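Local coordinates for protein BtGH115A (PDB 5BY3) that acts as a family GH115 4-O-methyl-alpha-glucuronidase specific for decorated arabinogalactans, probably hydrolysing the linkages of their glucuronic acid decorations, at residues K706-V711 against A761-V766; V21-Q26 against K143-L148; N531-L536 against A565-N570; P246-A251 against E277-E282. All coordinates share one frame; numbering follows the deposited sequence.

Contact 1 of 4, residues K706-V711 against A761-V766; sequences KLRFTV and ALDEGV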
loop_
_atom_site.group_PDB
_atom_site.type_symbol
_atom_site.label_atom_id
_atom_site.label_comp_id
_atom_site.label_asym_id
_atom_site.label_seq_id
_atom_site.Cartn_x
_atom_site.Cartn_y
_atom_site.Cartn_z
ATOM N N LYS A 706 -14.642 2.955 20.577
ATOM C CA LYS A 706 -14.998 1.757 21.319
ATOM C C LYS A 706 -14.717 0.327 20.872
ATOM O O LYS A 706 -14.049 -0.355 21.617
ATOM C CB LYS A 706 -16.316 1.929 22.073
ATOM C CG LYS A 706 -16.115 2.626 23.418
ATOM C CD LYS A 706 -15.747 1.632 24.528
ATOM C CE LYS A 706 -14.260 1.585 24.860
ATOM N NZ LYS A 706 -13.964 0.673 26.007
ATOM N N LEU A 707 -15.192 -0.156 19.728
ATOM C CA LEU A 707 -15.109 -1.652 19.416
ATOM C C LEU A 707 -15.367 -2.697 20.520
ATOM O O LEU A 707 -14.417 -3.209 21.158
ATOM C CB LEU A 707 -13.795 -2.061 18.734
ATOM C CG LEU A 707 -13.508 -1.640 17.290
ATOM C CD1 LEU A 707 -12.105 -2.135 16.909
ATOM C CD2 LEU A 707 -14.587 -2.116 16.327
ATOM N N ARG A 708 -16.630 -3.071 20.707
ATOM C CA ARG A 708 -16.941 -4.160 21.640
ATOM C C ARG A 708 -18.034 -5.162 21.220
ATOM O O ARG A 708 -18.774 -4.943 20.268
ATOM C CB ARG A 708 -17.178 -3.602 23.053
ATOM C CG ARG A 708 -18.353 -2.673 23.201
ATOM C CD ARG A 708 -17.984 -1.461 24.023
ATOM N NE ARG A 708 -18.598 -0.334 23.350
ATOM C CZ ARG A 708 -19.690 0.310 23.740
ATOM N NH1 ARG A 708 -20.310 -0.016 24.875
ATOM N NH2 ARG A 708 -20.135 1.317 22.991
ATOM N N PHE A 709 -18.084 -6.283 21.924
ATOM C CA PHE A 709 -19.062 -7.332 21.672
ATOM C C PHE A 709 -19.622 -7.873 22.983
ATOM O O PHE A 709 -19.154 -7.504 24.045
ATOM C CB PHE A 709 -18.490 -8.467 20.779
ATOM C CG PHE A 709 -17.278 -9.174 21.344
ATOM C CD1 PHE A 709 -15.984 -8.711 21.065
ATOM C CD2 PHE A 709 -17.423 -10.333 22.118
ATOM C CE1 PHE A 709 -14.861 -9.375 21.572
ATOM C CE2 PHE A 709 -16.303 -11.011 22.622
ATOM C CZ PHE A 709 -15.018 -10.531 22.347
ATOM N N THR A 710 -20.659 -8.703 22.906
ATOM C CA THR A 710 -21.173 -9.366 24.093
ATOM C C THR A 710 -21.139 -10.840 23.812
ATOM O O THR A 710 -21.432 -11.263 22.687
ATOM C CB THR A 710 -22.605 -8.937 24.479
ATOM O OG1 THR A 710 -23.565 -9.575 23.624
ATOM C CG2 THR A 710 -22.780 -7.415 24.453
ATOM N N VAL A 711 -20.754 -11.605 24.829
ATOM C CA VAL A 711 -20.831 -13.072 24.821
ATOM C C VAL A 711 -21.929 -13.554 25.770
ATOM O O VAL A 711 -22.040 -13.073 26.908
ATOM C CB VAL A 711 -19.506 -13.703 25.259
ATOM C CG1 VAL A 711 -18.903 -14.530 24.149
ATOM C CG2 VAL A 711 -18.544 -12.625 25.725
ATOM N N ALA A 761 -22.491 -7.858 18.122
ATOM C CA ALA A 761 -21.708 -6.646 17.907
ATOM C C ALA A 761 -22.409 -5.425 18.475
ATOM O O ALA A 761 -23.575 -5.171 18.134
ATOM C CB ALA A 761 -21.464 -6.430 16.430
ATOM N N LEU A 762 -21.685 -4.654 19.295
ATOM C CA LEU A 762 -22.157 -3.366 19.825
ATOM C C LEU A 762 -21.694 -2.135 19.047
ATOM O O LEU A 762 -22.338 -1.087 19.109
ATOM C CB LEU A 762 -21.759 -3.210 21.301
ATOM C CG LEU A 762 -22.760 -3.595 22.404
ATOM C CD1 LEU A 762 -23.627 -4.806 22.062
ATOM C CD2 LEU A 762 -21.989 -3.829 23.702
ATOM N N ASP A 763 -20.573 -2.257 18.334
ATOM C CA ASP A 763 -20.024 -1.142 17.560
ATOM C C ASP A 763 -19.897 -1.506 16.102
ATOM O O ASP A 763 -20.097 -2.683 15.731
ATOM C CB ASP A 763 -18.696 -0.672 18.156
ATOM C CG ASP A 763 -18.854 -0.186 19.584
ATOM O OD1 ASP A 763 -19.495 0.878 19.791
ATOM O OD2 ASP A 763 -18.362 -0.870 20.503
ATOM N N GLU A 764 -19.562 -0.494 15.294
ATOM C CA GLU A 764 -19.538 -0.589 13.844
ATOM C C GLU A 764 -18.635 -1.706 13.263
ATOM O O GLU A 764 -19.149 -2.798 12.937
ATOM C CB GLU A 764 -19.268 0.782 13.220
ATOM C CG GLU A 764 -19.879 0.936 11.827
ATOM C CD GLU A 764 -20.437 2.328 11.564
ATOM O OE1 GLU A 764 -20.978 2.948 12.499
ATOM O OE2 GLU A 764 -20.348 2.802 10.414
ATOM N N GLY A 765 -17.325 -1.475 13.155
ATOM C CA GLY A 765 -16.469 -2.354 12.326
ATOM C C GLY A 765 -15.866 -3.557 13.035
ATOM O O GLY A 765 -14.633 -3.644 13.186
ATOM N N VAL A 766 -16.748 -4.469 13.469
ATOM C CA VAL A 766 -16.397 -5.649 14.284
ATOM C C VAL A 766 -16.252 -6.821 13.346
ATOM O O VAL A 766 -17.225 -7.197 12.656
ATOM C CB VAL A 766 -17.518 -5.999 15.276
ATOM C CG1 VAL A 766 -17.286 -7.341 15.960
ATOM C CG2 VAL A 766 -17.693 -4.880 16.292
#

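Contact 2 of 4, residues V21-Q26 against K143-L148; sequences VLQSGQ and KETFRL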
loop_
_atom_site.group_PDB
_atom_site.type_symbol
_atom_site.label_atom_id
_atom_site.label_comp_id
_atom_site.label_asym_id
_atom_site.label_seq_id
_atom_site.Cartn_x
_atom_site.Cartn_y
_atom_site.Cartn_z
ATOM N N VAL A 21 -8.853 0.517 -37.123
ATOM C CA VAL A 21 -7.981 -0.636 -37.413
ATOM C C VAL A 21 -6.542 -0.108 -37.515
ATOM O O VAL A 21 -6.290 0.886 -38.167
ATOM C CB VAL A 21 -8.410 -1.415 -38.710
ATOM C CG1 VAL A 21 -7.486 -2.596 -38.976
ATOM C CG2 VAL A 21 -9.828 -1.968 -38.626
ATOM N N LEU A 22 -5.622 -0.745 -36.807
ATOM C CA LEU A 22 -4.194 -0.463 -36.925
ATOM C C LEU A 22 -3.467 -1.755 -37.303
ATOM O O LEU A 22 -3.443 -2.690 -36.507
ATOM C CB LEU A 22 -3.644 0.022 -35.598
ATOM C CG LEU A 22 -3.774 1.470 -35.133
ATOM C CD1 LEU A 22 -2.738 1.660 -34.045
ATOM C CD2 LEU A 22 -3.580 2.502 -36.231
ATOM N N GLN A 23 -2.906 -1.823 -38.508
ATOM C CA GLN A 23 -2.211 -3.046 -38.980
ATOM C C GLN A 23 -0.767 -2.997 -38.456
ATOM O O GLN A 23 -0.142 -1.955 -38.525
ATOM C CB GLN A 23 -2.298 -3.158 -40.535
ATOM C CG GLN A 23 -1.231 -3.999 -41.257
ATOM C CD GLN A 23 -1.245 -5.481 -40.872
ATOM O OE1 GLN A 23 -2.298 -6.151 -40.921
ATOM N NE2 GLN A 23 -0.071 -6.008 -40.489
ATOM N N SER A 24 -0.239 -4.102 -37.925
ATOM C CA SER A 24 1.172 -4.093 -37.450
ATOM C C SER A 24 2.177 -3.867 -38.584
ATOM O O SER A 24 1.867 -4.109 -39.730
ATOM C CB SER A 24 1.535 -5.354 -36.636
ATOM O OG SER A 24 1.896 -6.454 -37.442
ATOM N N GLY A 25 3.383 -3.433 -38.254
ATOM C CA GLY A 25 4.408 -3.167 -39.256
ATOM C C GLY A 25 4.257 -1.806 -39.919
ATOM O O GLY A 25 5.197 -1.350 -40.569
ATOM N N GLN A 26 3.098 -1.160 -39.736
ATOM C CA GLN A 26 2.737 0.093 -40.418
ATOM C C GLN A 26 2.762 1.307 -39.486
ATOM O O GLN A 26 2.362 1.172 -38.324
ATOM C CB GLN A 26 1.330 -0.009 -41.027
ATOM C CG GLN A 26 1.329 -0.431 -42.479
ATOM C CD GLN A 26 -0.032 -0.823 -42.993
ATOM O OE1 GLN A 26 -1.052 -0.205 -42.651
ATOM N NE2 GLN A 26 -0.058 -1.854 -43.851
ATOM N N LYS A 143 1.356 -7.821 -31.380
ATOM C CA LYS A 143 0.085 -8.092 -32.022
ATOM C C LYS A 143 0.153 -7.932 -33.507
ATOM O O LYS A 143 0.892 -7.095 -34.026
ATOM C CB LYS A 143 -1.012 -7.209 -31.441
ATOM C CG LYS A 143 -1.675 -7.859 -30.245
ATOM C CD LYS A 143 -2.080 -6.839 -29.220
ATOM C CE LYS A 143 -3.370 -6.171 -29.587
ATOM N NZ LYS A 143 -4.113 -6.380 -28.334
ATOM N N GLU A 144 -0.621 -8.748 -34.193
ATOM C CA GLU A 144 -0.753 -8.639 -35.629
ATOM C C GLU A 144 -1.605 -7.466 -36.063
ATOM O O GLU A 144 -1.207 -6.753 -36.976
ATOM C CB GLU A 144 -1.288 -9.936 -36.218
ATOM C CG GLU A 144 -0.198 -10.748 -36.885
ATOM C CD GLU A 144 0.488 -10.015 -38.051
ATOM O OE1 GLU A 144 -0.224 -9.468 -38.938
ATOM O OE2 GLU A 144 1.747 -9.991 -38.074
ATOM N N THR A 145 -2.786 -7.306 -35.455
ATOM C CA THR A 145 -3.646 -6.122 -35.650
ATOM C C THR A 145 -4.265 -5.700 -34.317
ATOM O O THR A 145 -4.427 -6.506 -33.392
ATOM C CB THR A 145 -4.818 -6.354 -36.620
ATOM O OG1 THR A 145 -5.556 -7.481 -36.168
ATOM C CG2 THR A 145 -4.354 -6.606 -38.065
ATOM N N PHE A 146 -4.578 -4.412 -34.238
ATOM C CA PHE A 146 -5.371 -3.847 -33.177
ATOM C C PHE A 146 -6.617 -3.205 -33.777
ATOM O O PHE A 146 -6.498 -2.297 -34.597
ATOM C CB PHE A 146 -4.572 -2.821 -32.392
ATOM C CG PHE A 146 -5.371 -2.139 -31.331
ATOM C CD1 PHE A 146 -5.851 -2.860 -30.231
ATOM C CD2 PHE A 146 -5.664 -0.780 -31.430
ATOM C CE1 PHE A 146 -6.611 -2.228 -29.243
ATOM C CE2 PHE A 146 -6.417 -0.157 -30.455
ATOM C CZ PHE A 146 -6.892 -0.882 -29.365
ATOM N N ARG A 147 -7.786 -3.660 -33.311
ATOM C CA ARG A 147 -9.099 -3.374 -33.910
ATOM C C ARG A 147 -10.126 -3.052 -32.836
ATOM O O ARG A 147 -10.512 -3.931 -32.061
ATOM C CB ARG A 147 -9.567 -4.605 -34.675
ATOM C CG ARG A 147 -10.769 -4.387 -35.568
ATOM C CD ARG A 147 -11.834 -5.431 -35.277
ATOM N NE ARG A 147 -11.351 -6.820 -35.407
ATOM C CZ ARG A 147 -11.801 -7.850 -34.680
ATOM N NH1 ARG A 147 -12.731 -7.653 -33.747
ATOM N NH2 ARG A 147 -11.321 -9.080 -34.878
ATOM N N LEU A 148 -10.550 -1.790 -32.799
ATOM C CA LEU A 148 -11.672 -1.327 -31.984
ATOM C C LEU A 148 -12.916 -0.992 -32.829
ATOM O O LEU A 148 -12.819 -0.367 -33.904
ATOM C CB LEU A 148 -11.288 -0.061 -31.202
ATOM C CG LEU A 148 -10.307 -0.003 -30.021
ATOM C CD1 LEU A 148 -10.270 1.438 -29.543
ATOM C CD2 LEU A 148 -10.657 -0.927 -28.861
#

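Contact 3 of 4, residues N531-L536 against A565-N570; sequences NAYSEL and AATQMN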
loop_
_atom_site.group_PDB
_atom_site.type_symbol
_atom_site.label_atom_id
_atom_site.label_comp_id
_atom_site.label_asym_id
_atom_site.label_seq_id
_atom_site.Cartn_x
_atom_site.Cartn_y
_atom_site.Cartn_z
ATOM N N ASN A 531 5.142 -27.686 5.982
ATOM C CA ASN A 531 4.662 -28.444 4.829
ATOM C C ASN A 531 3.829 -27.675 3.851
ATOM O O ASN A 531 3.988 -27.886 2.631
ATOM C CB ASN A 531 3.911 -29.708 5.248
ATOM C CG ASN A 531 4.848 -30.892 5.393
ATOM O OD1 ASN A 531 5.102 -31.626 4.429
ATOM N ND2 ASN A 531 5.421 -31.048 6.579
ATOM N N ALA A 532 2.945 -26.807 4.371
ATOM C CA ALA A 532 2.163 -25.911 3.529
ATOM C C ALA A 532 3.138 -25.087 2.688
ATOM O O ALA A 532 2.958 -24.987 1.482
ATOM C CB ALA A 532 1.212 -25.019 4.356
ATOM N N TYR A 533 4.213 -24.585 3.305
ATOM C CA TYR A 533 5.244 -23.849 2.583
ATOM C C TYR A 533 6.016 -24.709 1.565
ATOM O O TYR A 533 6.206 -24.285 0.411
ATOM C CB TYR A 533 6.193 -23.073 3.522
ATOM C CG TYR A 533 5.765 -21.633 3.844
ATOM C CD1 TYR A 533 5.538 -20.703 2.835
ATOM C CD2 TYR A 533 5.609 -21.211 5.163
ATOM C CE1 TYR A 533 5.176 -19.419 3.129
ATOM C CE2 TYR A 533 5.218 -19.915 5.473
ATOM C CZ TYR A 533 5.041 -19.026 4.456
ATOM O OH TYR A 533 4.657 -17.755 4.750
ATOM N N SER A 534 6.410 -25.915 1.980
ATOM C CA SER A 534 6.960 -26.904 1.043
ATOM C C SER A 534 6.139 -27.067 -0.251
ATOM O O SER A 534 6.707 -26.986 -1.352
ATOM C CB SER A 534 7.192 -28.263 1.727
ATOM O OG SER A 534 8.421 -28.245 2.443
ATOM N N GLU A 535 4.829 -27.278 -0.120
ATOM C CA GLU A 535 3.948 -27.461 -1.290
ATOM C C GLU A 535 3.964 -26.219 -2.186
ATOM O O GLU A 535 4.065 -26.342 -3.410
ATOM C CB GLU A 535 2.517 -27.851 -0.899
ATOM C CG GLU A 535 2.363 -29.205 -0.187
ATOM C CD GLU A 535 2.670 -30.423 -1.074
ATOM O OE1 GLU A 535 1.956 -30.667 -2.079
ATOM O OE2 GLU A 535 3.637 -31.158 -0.762
ATOM N N LEU A 536 3.947 -25.036 -1.561
ATOM C CA LEU A 536 4.074 -23.770 -2.270
ATOM C C LEU A 536 5.357 -23.643 -3.098
ATOM O O LEU A 536 5.334 -23.323 -4.303
ATOM C CB LEU A 536 3.893 -22.591 -1.293
ATOM C CG LEU A 536 2.539 -22.412 -0.573
ATOM C CD1 LEU A 536 2.423 -20.993 -0.099
ATOM C CD2 LEU A 536 1.334 -22.767 -1.453
ATOM N N ALA A 565 11.385 -17.157 -1.090
ATOM C CA ALA A 565 12.039 -16.360 -0.016
ATOM C C ALA A 565 11.328 -16.584 1.297
ATOM O O ALA A 565 11.926 -16.965 2.297
ATOM C CB ALA A 565 12.046 -14.885 -0.370
ATOM N N ALA A 566 10.012 -16.436 1.250
ATOM C CA ALA A 566 9.164 -16.672 2.406
ATOM C C ALA A 566 9.280 -18.091 2.981
ATOM O O ALA A 566 9.319 -18.267 4.217
ATOM C CB ALA A 566 7.725 -16.324 2.048
ATOM N N THR A 567 9.316 -19.100 2.091
ATOM C CA THR A 567 9.435 -20.503 2.489
ATOM C C THR A 567 10.734 -20.719 3.289
ATOM O O THR A 567 10.740 -21.338 4.371
ATOM C CB THR A 567 9.449 -21.418 1.255
ATOM O OG1 THR A 567 8.230 -21.240 0.508
ATOM C CG2 THR A 567 9.656 -22.939 1.669
ATOM N N GLN A 568 11.815 -20.162 2.748
ATOM C CA GLN A 568 13.147 -20.375 3.266
ATOM C C GLN A 568 13.393 -19.629 4.576
ATOM O O GLN A 568 14.235 -20.066 5.401
ATOM C CB GLN A 568 14.204 -20.024 2.191
ATOM C CG GLN A 568 14.263 -20.990 1.002
ATOM C CD GLN A 568 14.435 -22.445 1.431
ATOM O OE1 GLN A 568 15.338 -22.782 2.201
ATOM N NE2 GLN A 568 13.539 -23.300 0.971
HETATM N N MSE A 569 12.660 -18.520 4.763
HETATM C CA MSE A 569 12.642 -17.793 6.040
HETATM C C MSE A 569 11.936 -18.614 7.069
HETATM O O MSE A 569 12.418 -18.745 8.200
HETATM C CB MSE A 569 11.965 -16.418 5.897
HETATM C CG MSE A 569 12.190 -15.418 7.045
HETATM SE SE MSE A 569 14.078 -14.880 7.364
HETATM C CE MSE A 569 14.946 -14.034 5.824
ATOM N N ASN A 570 10.781 -19.179 6.710
ATOM C CA ASN A 570 10.076 -20.030 7.666
ATOM C C ASN A 570 10.909 -21.257 8.021
ATOM O O ASN A 570 11.071 -21.588 9.186
ATOM C CB ASN A 570 8.656 -20.320 7.207
ATOM C CG ASN A 570 7.718 -19.161 7.514
ATOM O OD1 ASN A 570 6.866 -19.269 8.398
ATOM N ND2 ASN A 570 7.882 -18.022 6.795
HETATM O O HOH W 1 5.752 -15.916 6.676
#

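Contact 4 of 4, residues P246-A251 against E277-E282; sequences PMACNA and EDRVKE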
loop_
_atom_site.group_PDB
_atom_site.type_symbol
_atom_site.label_atom_id
_atom_site.label_comp_id
_atom_site.label_asym_id
_atom_site.label_seq_id
_atom_site.Cartn_x
_atom_site.Cartn_y
_atom_site.Cartn_z
ATOM N N PRO A 246 6.946 19.932 5.934
ATOM C CA PRO A 246 6.004 21.025 5.747
ATOM C C PRO A 246 6.129 21.810 4.480
ATOM O O PRO A 246 5.092 22.151 3.909
ATOM C CB PRO A 246 6.294 21.955 6.920
ATOM C CG PRO A 246 6.906 21.088 7.953
ATOM C CD PRO A 246 7.733 20.121 7.167
HETATM N N MSE A 247 7.350 22.134 4.017
HETATM C CA MSE A 247 6.736 23.102 3.018
HETATM C C MSE A 247 7.392 22.817 1.746
HETATM O O MSE A 247 8.302 23.550 1.336
HETATM C CB MSE A 247 6.861 24.636 3.259
HETATM C CG MSE A 247 5.967 25.234 4.336
HETATM SE SE MSE A 247 4.181 25.636 3.610
HETATM C CE MSE A 247 4.887 27.080 2.518
ATOM N N ALA A 248 6.970 21.725 1.115
ATOM C CA ALA A 248 7.805 21.063 0.096
ATOM C C ALA A 248 9.264 20.912 0.593
ATOM O O ALA A 248 10.199 20.776 -0.203
ATOM C CB ALA A 248 7.738 21.836 -1.214
ATOM N N CYS A 249 9.426 20.910 1.921
ATOM C CA CYS A 249 10.714 21.078 2.589
ATOM C C CYS A 249 11.122 19.880 3.409
ATOM O O CYS A 249 10.607 19.625 4.490
ATOM C CB CYS A 249 10.703 22.332 3.474
ATOM S SG CYS A 249 11.419 23.756 2.644
ATOM N N ASN A 250 12.075 19.147 2.868
ATOM C CA ASN A 250 12.624 17.988 3.538
ATOM C C ASN A 250 13.609 18.405 4.656
ATOM O O ASN A 250 14.801 18.547 4.416
ATOM C CB ASN A 250 13.272 17.041 2.498
ATOM C CG ASN A 250 14.062 15.908 3.139
ATOM O OD1 ASN A 250 14.129 15.780 4.371
ATOM N ND2 ASN A 250 14.681 15.091 2.309
ATOM N N ALA A 251 13.101 18.577 5.872
ATOM C CA ALA A 251 13.931 18.950 7.009
ATOM C C ALA A 251 15.035 17.917 7.261
ATOM O O ALA A 251 16.217 18.277 7.434
ATOM C CB ALA A 251 13.065 19.112 8.216
ATOM N N GLU A 277 10.644 29.596 3.012
ATOM C CA GLU A 277 10.441 30.652 2.010
ATOM C C GLU A 277 11.238 30.470 0.738
ATOM O O GLU A 277 10.691 30.595 -0.362
ATOM C CB GLU A 277 10.740 32.031 2.603
ATOM C CG GLU A 277 10.788 33.169 1.582
ATOM C CD GLU A 277 11.146 34.501 2.210
ATOM O OE1 GLU A 277 10.248 35.384 2.295
ATOM O OE2 GLU A 277 12.322 34.644 2.625
ATOM N N ASP A 278 12.524 30.185 0.874
ATOM C CA ASP A 278 13.383 30.071 -0.297
ATOM C C ASP A 278 12.824 29.037 -1.256
ATOM O O ASP A 278 12.876 29.214 -2.473
ATOM C CB ASP A 278 14.797 29.705 0.127
ATOM C CG ASP A 278 15.460 30.782 0.982
ATOM O OD1 ASP A 278 14.884 31.894 1.075
ATOM O OD2 ASP A 278 16.568 30.510 1.535
ATOM N N ARG A 279 12.260 27.975 -0.666
ATOM C CA ARG A 279 11.726 26.819 -1.371
ATOM C C ARG A 279 10.401 27.131 -2.064
ATOM O O ARG A 279 10.261 26.866 -3.240
ATOM C CB ARG A 279 11.579 25.639 -0.395
ATOM C CG ARG A 279 10.732 24.469 -0.869
ATOM C CD ARG A 279 11.295 23.745 -2.098
ATOM N NE ARG A 279 12.749 23.641 -2.109
ATOM C CZ ARG A 279 13.438 22.757 -1.410
ATOM N NH1 ARG A 279 12.814 21.877 -0.625
ATOM N NH2 ARG A 279 14.748 22.744 -1.491
ATOM N N VAL A 280 9.435 27.664 -1.320
ATOM C CA VAL A 280 8.186 28.164 -1.893
ATOM C C VAL A 280 8.436 29.113 -3.086
ATOM O O VAL A 280 7.699 29.055 -4.054
ATOM C CB VAL A 280 7.329 28.845 -0.822
ATOM C CG1 VAL A 280 5.924 29.144 -1.322
ATOM C CG2 VAL A 280 7.265 27.983 0.422
ATOM N N LYS A 281 9.488 29.945 -3.012
ATOM C CA LYS A 281 9.915 30.827 -4.101
ATOM C C LYS A 281 10.234 30.064 -5.385
ATOM O O LYS A 281 9.719 30.411 -6.450
ATOM C CB LYS A 281 11.139 31.670 -3.706
ATOM C CG LYS A 281 10.854 32.925 -2.906
ATOM C CD LYS A 281 12.001 33.920 -3.050
ATOM C CE LYS A 281 11.920 35.016 -1.991
ATOM N NZ LYS A 281 13.052 35.993 -2.032
ATOM N N GLU A 282 11.062 29.025 -5.293
ATOM C CA GLU A 282 11.560 28.338 -6.504
ATOM C C GLU A 282 10.578 27.333 -7.153
ATOM O O GLU A 282 10.845 26.799 -8.240
ATOM C CB GLU A 282 12.911 27.679 -6.219
ATOM C CG GLU A 282 12.830 26.535 -5.230
ATOM C CD GLU A 282 14.152 25.814 -5.035
ATOM O OE1 GLU A 282 15.185 26.236 -5.605
ATOM O OE2 GLU A 282 14.148 24.812 -4.293
#

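Contact 1 of 4, residues K706-V711 against A761-V766
The guanidinium of Arg708 and the carboxylate of Asp763 meet obliquely, their planes 39° apart. They lie in the antiparallel sheet of the C-terminal domain, where strand 708-713 borders strand 755-761 and the chain then loops over to strand 766-772. The carboxylate is met at its oxygens. OD2 of Asp763 spends its anti lone pair on the backbone N of Arg708 (2.8 Å) and also takes a weak bond from NE of Arg708 at 2.9 Å, while Asp763 OD1 offers its syn lone pair to Arg708 NH2, 3.3 Å off and tilted from the guanidinium plane. One aspartate therefore grips both the main chain and the side chain of a single arginine, and the sharing of OD2 between backbone N and NE probably fixes the carboxylate's rotation.

Phe709 and Ala761 form a non-hydrogen-bonded pair, their CA atoms 4.7 Å apart. They share the face on which the Phe709 ring packs on Ile694 and Leu696 of strand 689-696, in the other sheet.

With CG of Arg708 set between the backbone N and the carbonyl carbon (chi1 63°), its bent chain passes Leu762 at about a right angle, CG lying 3.8 Å from Leu762 CD2. Thr710 also crosses Leu762 nearly perpendicularly, offering its methyl CG2 to both leucine methyls. Where the loop turns back, Gly765 sits at the centre of an inverse gamma turn, and Leu707 CD2 comes within 3.5 Å of Gly765 O. The backbone tie at the strand end is Leu762 N to Arg708 O, 3.1 Å.

Contact 2 of 4, residues V21-Q26 against K143-L148
Leu22 and Phe146 are joined twice through their backbones, Leu22 N to Phe146 O at 2.8 Å and Phe146 N to Leu22 O at 3.1 Å, as the hydrogen-bonded pair of a two-strand antiparallel ladder. Strands 21-23 and 145-148 run at 178° to each other, and Val21 with Arg147 and Gln23 with Thr145 flank that pair as non-hydrogen-bonded partners. On their shared face Val21 and Arg147 lie side by side, pointing the same way, with Val21 CG2 against the aliphatic CG of the arginine at 4.0 Å.

Gln23 reaches the other strand with its amide: OE1 of Gln23 sits 3.5 Å from the methyl CG2 of Thr145. Its chain bends at chi2 (63°), which carries NE2 back to the carbonyl O of Ser24 for a 2.8 Å bond inside the type II turn from Gln23 to Gln26. Putting an alanine at Gln23 would probably deprive that Ser24 carbonyl of its side-chain donor and uncover the Thr145 methyl.

Further out, helix 38-55 lies against the face that carries Leu22 and Phe146, its Leu51 and Leu55 touching Leu22, while Phe146 rests on Leu127. Gly25 suits the turn: at its positive phi a CB would press on the carbonyl O of Ser24. Where the ladder passes into the turn, Ser24 N donates to Glu144 O at 3.0 Å.

Contact 3 of 4, residues N531-L536 against A565-N570
Two helices, 523-543 and 552-580, pack against each other through Tyr533, whose ring reaches across to Ala566, Thr567 and Asn570. The local axes pass 9.4 Å apart and run roughly antiparallel, at 150°. CE2 of Tyr533 lies 3.3 Å from CG of Asn570, a tight approach in which the ring and the amide plane are turned 42° from each other. Over one face of the same ring stands the backbone carbonyl of Ala566, and Ala566 CB touches Tyr533 CE1 at 4.2 Å. Thr567 slides past the tyrosine in the opposite direction, its OG1 3.6 Å from Tyr533 CD1; that hydroxyl is hydrogen-bonded to Val563 O, one turn back in its own helix.

These helices belong to a helical bundle: helix 476-495 adds Leu492 beside Tyr533 and His489 beside Ala566, and helix 587-603 packs on Gln568 and Met569.

The Asn570 amide is held from both helices. Arg529 NE, on helix 523-543, donates to OD1, while ND2 of Asn570, its CG anti to the carbonyl carbon (chi1 -80°), turns back to Ala566 O at 3.0 Å. That oxygen also accepts the helical N-H of Asn570, the two donors arriving from opposite faces of its plane. A water lies 2.9 Å from Tyr533 OH and accepts from Asn570 ND2 at 3.0 Å, bridging the two side chains. A leucine in place of Tyr533 would probably open a gap beside Asn570 and Ala566 and deprive this water of its hydroxyl partner.

Contact 4 of 4, residues P246-A251 against E277-E282
Arg279 reaches Ala248 because its chain starts with CG opposite the backbone N (chi1 166°) and then bends twice, at chi2 (64°) and chi3 (37°), turning the guanidinium's edge to the loop. NH1 of Arg279 donates to the backbone O of Ala248 at 2.9 Å, and the oxygen lies close to the guanidinium plane. On the way the aliphatic part of the chain is used as well: Arg279 CG is 3.4 Å from Met247 O and 3.6 Å from SG of Cys249, while Ala248 CB comes to 4.0 Å from the same CG.

The bend also brings NE of Arg279 to OE2 of Glu282, one turn further along the helix, in a 2.8 Å salt bridge that meets the oxygen on its anti side. A second acid, Glu254 of helix 251-258, pairs through OE2 with NH2 while its OE1 takes Asn250 N, so it ties the arginine to the loop from a second direction. Two carboxylates and a carbonyl thus hold this buried cation and should largely offset its charge, even with the like-charged Arg258 close by.

At the next helix position, Val280 CG2 meets CE of Met247, a selenomethionine with its chain bent at chi2 and chi3, tightly at 3.3 Å; Leu326 of helix 308-329 and Trp276 pack on Met247 too.

Asn250 is the N-cap of helix 251-258, its OD1 taking Gly253 N. Segment 246-251 is thus the end of a beta-alpha loop of the TIM barrel, after strand 238-239, pinned by an arginine from helix 265-283.

Overall arrangement
Along the chain the order is contact 2, contact 4, contact 3, contact 1, each closing before the next opens, and none touches another. Contact 2 lies in the N-terminal region, on a two-strand ladder beside helix 38-55. Contact 4 sits in the eight-stranded parallel barrel, contact 3 in the helices that follow it, and contact 1 in the C-terminal antiparallel sheets. The centres of contacts 1 and 2 are about 57 Å apart, across the chain's centre; contacts 3 and 4, also on opposite sides of it, are about 47 Å apart, and contacts 1 and 3 are nearest at about 36 Å. The four therefore sample separate parts of the chain, from N-terminal region to C-terminal sheets.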